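Heterodimeric restriction endonuclease R.BspD6I small subunit (Bacillus sp., PDB 2P14) probably acts as the DNA-cleaving catalytic subunit of a heterodimeric type IIS restriction endonuclease, working in complex with a site-specific nickase. Local coordinates at residues A[86-98]-A[117-130]. Numbering follows the deposited sequence.
Sequences EGDSVVRHLQEYK and FARHIGFNKESEPV. With SO4 (sulfate ion), chain C.
V90 and L94 fill the buried side of the contact between 86-98 and 117-130. V90 CG1 lies 4.0 Å from V130 CG1 and also touches I121 CG2; anti to the backbone N (chi1 164°), this methyl is turned to the first residue of the edge strand 130-134. One turn on, L94 CD2 rests on the ring of P129 and against V130 CG2, and sits 3.3 Å from the P129 carbonyl O. The helix backbone also comes close at G87, whose CA lies 3.9 Å from CE1 at the edge of the F117 ring; I121 CG2 sits over one face of that ring, toward its rim. The H120 ring meets the G87 carbonyl edge-on, CD2 to O 3.5 Å. Segments 86-98 and 117-121 run 25° apart, their helices lying in successive crossovers between parallel strands (69-75 to 104-110, 104-110 to 130-134), as expected of the PD-(D/E)XK clan.

The solvent side is looser and polar. D88 OD1 and H120 NE2 are bridged by a water molecule in the imidazole plane. V91 CG1 packs 3.5 Å from E128 OE1, and Q95 sends NE2 to E128 OE2 (2.8 Å, 173°). The bond is straight and in the amide plane, yet it meets the carboxylate from above. An alanine in place of E128 would remove the acceptor, and the Q95 amide would probably be set free to turn, with V91 less covered. K98, curled through successive bends, brings NZ to S127 O (3.1 Å), above the carbonyl plane. Away from 117-130, H93 NE2 donates to O1 of a sulfate, probably from the crystallisation liquor (2.8 Å), and R92 NH2 adds a weak bond to that oxygen. Buried apolar packing thus joins helix, loop and edge strand, whereas two directional hydrogen bonds and one water bridge link the outer side.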
loop_
_atom_site.group_PDB
_atom_site.type_symbol
_atom_site.label_atom_id
_atom_site.label_comp_id
_atom_site.label_asym_id
_atom_site.label_seq_id
_atom_site.Cartn_x
_atom_site.Cartn_y
_atom_site.Cartn_z
ATOM N N GLU A 86 9.746 -9.489 -0.640
ATOM C CA GLU A 86 8.392 -9.068 -0.240
ATOM C C GLU A 86 7.278 -9.993 -0.714
ATOM O O GLU A 86 6.189 -9.960 -0.157
ATOM C CB GLU A 86 8.054 -7.653 -0.766
ATOM C CG GLU A 86 9.100 -6.552 -0.486
ATOM C CD GLU A 86 9.236 -6.145 0.977
ATOM O OE1 GLU A 86 8.374 -6.504 1.785
ATOM O OE2 GLU A 86 10.203 -5.416 1.302
ATOM N N GLY A 87 7.512 -10.745 -1.788
ATOM C CA GLY A 87 6.408 -11.495 -2.412
ATOM C C GLY A 87 5.665 -12.401 -1.441
ATOM O O GLY A 87 4.422 -12.368 -1.349
ATOM N N ASP A 88 6.412 -13.217 -0.714
ATOM C CA ASP A 88 5.787 -14.187 0.199
ATOM C C ASP A 88 5.101 -13.545 1.396
ATOM O O ASP A 88 3.972 -13.893 1.741
ATOM C CB ASP A 88 6.811 -15.217 0.684
ATOM C CG ASP A 88 7.132 -16.275 -0.372
ATOM O OD1 ASP A 88 6.505 -16.292 -1.457
ATOM O OD2 ASP A 88 8.044 -17.093 -0.108
ATOM N N SER A 89 5.771 -12.582 2.022
ATOM C CA SER A 89 5.195 -11.938 3.190
ATOM C C SER A 89 3.956 -11.097 2.827
ATOM O O SER A 89 2.995 -11.089 3.595
ATOM C CB SER A 89 6.242 -11.134 3.943
ATOM O OG SER A 89 6.727 -10.109 3.128
ATOM N N VAL A 90 3.963 -10.424 1.664
ATOM C CA VAL A 90 2.767 -9.677 1.231
ATOM C C VAL A 90 1.582 -10.621 1.114
ATOM O O VAL A 90 0.487 -10.342 1.615
ATOM C CB VAL A 90 3.013 -8.933 -0.109
ATOM C CG1 VAL A 90 1.689 -8.483 -0.766
ATOM C CG2 VAL A 90 3.916 -7.712 0.144
ATOM N N VAL A 91 1.785 -11.751 0.454
ATOM C CA VAL A 91 0.660 -12.660 0.241
ATOM C C VAL A 91 0.241 -13.319 1.556
ATOM O O VAL A 91 -0.958 -13.442 1.847
ATOM C CB VAL A 91 0.992 -13.690 -0.862
ATOM C CG1 VAL A 91 -0.087 -14.803 -0.907
ATOM C CG2 VAL A 91 1.084 -12.961 -2.220
ATOM N N ARG A 92 1.232 -13.761 2.327
ATOM C CA ARG A 92 0.958 -14.420 3.600
ATOM C C ARG A 92 0.167 -13.513 4.547
ATOM O O ARG A 92 -0.762 -13.960 5.235
ATOM C CB ARG A 92 2.262 -14.875 4.282
ATOM C CG ARG A 92 2.065 -15.626 5.600
ATOM C CD ARG A 92 3.396 -16.162 6.145
ATOM N NE ARG A 92 4.283 -15.117 6.664
ATOM C CZ ARG A 92 5.364 -14.657 6.028
ATOM N NH1 ARG A 92 5.708 -15.145 4.842
ATOM N NH2 ARG A 92 6.108 -13.713 6.573
ATOM N N HIS A 93 0.542 -12.243 4.646
ATOM C CA HIS A 93 -0.187 -11.399 5.575
ATOM C C HIS A 93 -1.655 -11.279 5.180
ATOM O O HIS A 93 -2.542 -11.278 6.039
ATOM C CB HIS A 93 0.408 -9.990 5.659
ATOM C CG HIS A 93 1.817 -9.953 6.146
ATOM N ND1 HIS A 93 2.648 -8.890 5.863
ATOM C CD2 HIS A 93 2.548 -10.836 6.872
ATOM C CE1 HIS A 93 3.831 -9.108 6.418
ATOM N NE2 HIS A 93 3.797 -10.281 7.031
ATOM N N LEU A 94 -1.888 -11.154 3.877
ATOM C CA LEU A 94 -3.258 -11.017 3.405
ATOM C C LEU A 94 -4.047 -12.296 3.647
ATOM O O LEU A 94 -5.196 -12.224 4.055
ATOM C CB LEU A 94 -3.283 -10.629 1.927
ATOM C CG LEU A 94 -4.684 -10.287 1.344
ATOM C CD1 LEU A 94 -5.438 -9.244 2.145
ATOM C CD2 LEU A 94 -4.499 -9.795 -0.057
ATOM N N GLN A 95 -3.427 -13.428 3.345
ATOM C CA GLN A 95 -4.084 -14.725 3.567
ATOM C C GLN A 95 -4.499 -14.844 5.017
ATOM O O GLN A 95 -5.629 -15.224 5.346
ATOM C CB GLN A 95 -3.127 -15.871 3.229
ATOM C CG GLN A 95 -2.920 -16.126 1.763
ATOM C CD GLN A 95 -1.886 -17.220 1.509
ATOM O OE1 GLN A 95 -1.003 -17.479 2.339
ATOM N NE2 GLN A 95 -1.972 -17.838 0.341
ATOM N N GLU A 96 -3.579 -14.495 5.904
ATOM C CA GLU A 96 -3.867 -14.577 7.329
ATOM C C GLU A 96 -5.026 -13.685 7.739
ATOM O O GLU A 96 -5.929 -14.092 8.478
ATOM C CB GLU A 96 -2.604 -14.252 8.123
ATOM C CG GLU A 96 -1.607 -15.401 8.053
ATOM C CD GLU A 96 -2.051 -16.638 8.843
ATOM O OE1 GLU A 96 -2.797 -16.492 9.837
ATOM O OE2 GLU A 96 -1.623 -17.758 8.470
ATOM N N TYR A 97 -5.001 -12.437 7.265
ATOM C CA TYR A 97 -6.066 -11.522 7.629
ATOM C C TYR A 97 -7.397 -12.020 7.083
ATOM O O TYR A 97 -8.439 -11.883 7.754
ATOM C CB TYR A 97 -5.779 -10.107 7.090
ATOM C CG TYR A 97 -6.773 -9.093 7.605
ATOM C CD1 TYR A 97 -6.597 -8.481 8.847
ATOM C CD2 TYR A 97 -7.928 -8.785 6.868
ATOM C CE1 TYR A 97 -7.517 -7.557 9.335
ATOM C CE2 TYR A 97 -8.853 -7.881 7.325
ATOM C CZ TYR A 97 -8.658 -7.262 8.561
ATOM O OH TYR A 97 -9.580 -6.356 9.040
ATOM N N LYS A 98 -7.375 -12.534 5.853
ATOM C CA LYS A 98 -8.627 -12.967 5.189
ATOM C C LYS A 98 -9.283 -14.146 5.908
ATOM O O LYS A 98 -10.472 -14.397 5.702
ATOM C CB LYS A 98 -8.389 -13.287 3.723
ATOM C CG LYS A 98 -8.071 -12.081 2.854
ATOM C CD LYS A 98 -9.228 -11.132 2.722
ATOM C CE LYS A 98 -10.408 -11.712 1.926
ATOM N NZ LYS A 98 -10.178 -11.816 0.457
ATOM N N PHE A 117 7.490 -9.568 -9.346
ATOM C CA PHE A 117 6.651 -9.333 -8.170
ATOM C C PHE A 117 5.164 -9.212 -8.572
ATOM O O PHE A 117 4.309 -9.803 -7.944
ATOM C CB PHE A 117 7.104 -8.063 -7.455
ATOM C CG PHE A 117 6.262 -7.692 -6.249
ATOM C CD1 PHE A 117 6.392 -8.364 -5.031
ATOM C CD2 PHE A 117 5.311 -6.672 -6.359
ATOM C CE1 PHE A 117 5.613 -8.003 -3.936
ATOM C CE2 PHE A 117 4.527 -6.316 -5.282
ATOM C CZ PHE A 117 4.687 -6.972 -4.061
ATOM N N ALA A 118 4.886 -8.432 -9.619
ATOM C CA ALA A 118 3.493 -8.268 -10.089
ATOM C C ALA A 118 2.881 -9.593 -10.532
ATOM O O ALA A 118 1.708 -9.855 -10.265
ATOM C CB ALA A 118 3.430 -7.266 -11.221
ATOM N N ARG A 119 3.688 -10.420 -11.197
ATOM C CA ARG A 119 3.233 -11.766 -11.558
ATOM C C ARG A 119 2.878 -12.607 -10.335
ATOM O O ARG A 119 1.858 -13.324 -10.329
ATOM C CB ARG A 119 4.259 -12.469 -12.469
ATOM C CG ARG A 119 4.322 -11.837 -13.869
ATOM C CD ARG A 119 5.342 -12.597 -14.697
ATOM N NE ARG A 119 5.703 -11.873 -15.901
ATOM C CZ ARG A 119 6.909 -11.373 -16.121
ATOM N NH1 ARG A 119 7.878 -11.535 -15.215
ATOM N NH2 ARG A 119 7.155 -10.730 -17.256
ATOM N N HIS A 120 3.711 -12.505 -9.295
ATOM C CA HIS A 120 3.463 -13.201 -8.041
ATOM C C HIS A 120 2.177 -12.775 -7.354
ATOM O O HIS A 120 1.358 -13.612 -6.966
ATOM C CB HIS A 120 4.644 -12.965 -7.075
ATOM C CG HIS A 120 4.613 -13.846 -5.866
ATOM N ND1 HIS A 120 4.948 -15.186 -5.931
ATOM C CD2 HIS A 120 4.303 -13.595 -4.575
ATOM C CE1 HIS A 120 4.835 -15.717 -4.727
ATOM N NE2 HIS A 120 4.441 -14.778 -3.890
ATOM N N ILE A 121 2.014 -11.459 -7.149
ATOM C CA ILE A 121 0.851 -10.977 -6.373
ATOM C C ILE A 121 -0.433 -10.984 -7.187
ATOM O O ILE A 121 -1.511 -10.783 -6.633
ATOM C CB ILE A 121 1.063 -9.562 -5.780
ATOM C CG1 ILE A 121 1.299 -8.558 -6.935
ATOM C CG2 ILE A 121 2.211 -9.619 -4.759
ATOM C CD1 ILE A 121 1.055 -7.084 -6.578
ATOM N N GLY A 122 -0.299 -11.188 -8.495
ATOM C CA GLY A 122 -1.475 -11.311 -9.349
ATOM C C GLY A 122 -2.001 -12.728 -9.488
ATOM O O GLY A 122 -2.936 -12.974 -10.263
ATOM N N PHE A 123 -1.429 -13.671 -8.722
ATOM C CA PHE A 123 -1.780 -15.102 -8.848
ATOM C C PHE A 123 -3.250 -15.425 -8.539
ATOM O O PHE A 123 -3.900 -16.203 -9.271
ATOM C CB PHE A 123 -0.850 -15.968 -7.975
ATOM C CG PHE A 123 -1.194 -17.437 -8.033
ATOM C CD1 PHE A 123 -0.836 -18.201 -9.134
ATOM C CD2 PHE A 123 -1.937 -18.035 -7.016
ATOM C CE1 PHE A 123 -1.183 -19.585 -9.210
ATOM C CE2 PHE A 123 -2.288 -19.406 -7.084
ATOM C CZ PHE A 123 -1.895 -20.178 -8.166
ATOM N N ASN A 124 -3.781 -14.841 -7.464
ATOM C CA ASN A 124 -5.158 -15.085 -7.060
ATOM C C ASN A 124 -5.830 -13.809 -6.590
ATOM O O ASN A 124 -5.837 -13.511 -5.393
ATOM C CB ASN A 124 -5.240 -16.137 -5.958
ATOM C CG ASN A 124 -6.664 -16.638 -5.750
ATOM O OD1 ASN A 124 -7.652 -15.937 -6.031
ATOM N ND2 ASN A 124 -6.776 -17.861 -5.249
ATOM N N LYS A 125 -6.394 -13.068 -7.532
ATOM C CA LYS A 125 -6.995 -11.793 -7.226
ATOM C C LYS A 125 -8.356 -11.906 -6.539
ATOM O O LYS A 125 -8.866 -10.916 -6.020
ATOM C CB LYS A 125 -7.071 -10.954 -8.497
ATOM C CG LYS A 125 -5.705 -10.590 -9.042
ATOM C CD LYS A 125 -5.830 -9.717 -10.318
ATOM C CE LYS A 125 -4.486 -9.357 -10.857
ATOM N NZ LYS A 125 -4.633 -8.536 -12.071
ATOM N N GLU A 126 -8.930 -13.104 -6.519
ATOM C CA GLU A 126 -10.169 -13.323 -5.794
ATOM C C GLU A 126 -9.917 -13.414 -4.301
ATOM O O GLU A 126 -10.479 -12.633 -3.543
ATOM C CB GLU A 126 -10.858 -14.594 -6.298
ATOM C CG GLU A 126 -11.244 -14.527 -7.762
ATOM C CD GLU A 126 -12.229 -13.417 -8.067
ATOM O OE1 GLU A 126 -13.316 -13.394 -7.437
ATOM O OE2 GLU A 126 -11.926 -12.571 -8.950
ATOM N N SER A 127 -9.050 -14.332 -3.879
ATOM C CA SER A 127 -8.842 -14.550 -2.456
ATOM C C SER A 127 -7.710 -13.705 -1.859
ATOM O O SER A 127 -7.728 -13.427 -0.664
ATOM C CB SER A 127 -8.610 -16.036 -2.162
ATOM O OG SER A 127 -7.400 -16.479 -2.731
ATOM N N GLU A 128 -6.776 -13.272 -2.707
ATOM C CA GLU A 128 -5.590 -12.554 -2.247
ATOM C C GLU A 128 -5.363 -11.291 -3.112
ATOM O O GLU A 128 -4.350 -11.183 -3.765
ATOM C CB GLU A 128 -4.363 -13.504 -2.240
ATOM C CG GLU A 128 -4.576 -14.773 -1.335
ATOM C CD GLU A 128 -3.820 -16.029 -1.775
ATOM O OE1 GLU A 128 -2.888 -15.974 -2.612
ATOM O OE2 GLU A 128 -4.131 -17.131 -1.256
ATOM N N PRO A 129 -6.325 -10.328 -3.108
ATOM C CA PRO A 129 -6.184 -9.161 -3.975
ATOM C C PRO A 129 -5.152 -8.142 -3.485
ATOM O O PRO A 129 -5.320 -7.556 -2.393
ATOM C CB PRO A 129 -7.594 -8.548 -3.980
ATOM C CG PRO A 129 -8.169 -8.938 -2.648
ATOM C CD PRO A 129 -7.588 -10.278 -2.337
ATOM N N VAL A 130 -4.132 -7.933 -4.325
ATOM C CA VAL A 130 -3.052 -7.013 -4.018
ATOM C C VAL A 130 -2.979 -5.975 -5.135
ATOM O O VAL A 130 -2.898 -6.328 -6.333
ATOM C CB VAL A 130 -1.697 -7.737 -3.867
ATOM C CG1 VAL A 130 -0.618 -6.705 -3.502
ATOM C CG2 VAL A 130 -1.763 -8.846 -2.776
HETATM S S SO4 C . 7.318 -10.492 7.896
HETATM O O1 SO4 C . 6.172 -11.412 7.909
HETATM O O2 SO4 C . 8.324 -11.024 6.964
HETATM O O3 SO4 C . 7.865 -10.382 9.253
HETATM O O4 SO4 C . 6.854 -9.179 7.435
HETATM O O HOH W 1 4.015 -16.523 -1.717
#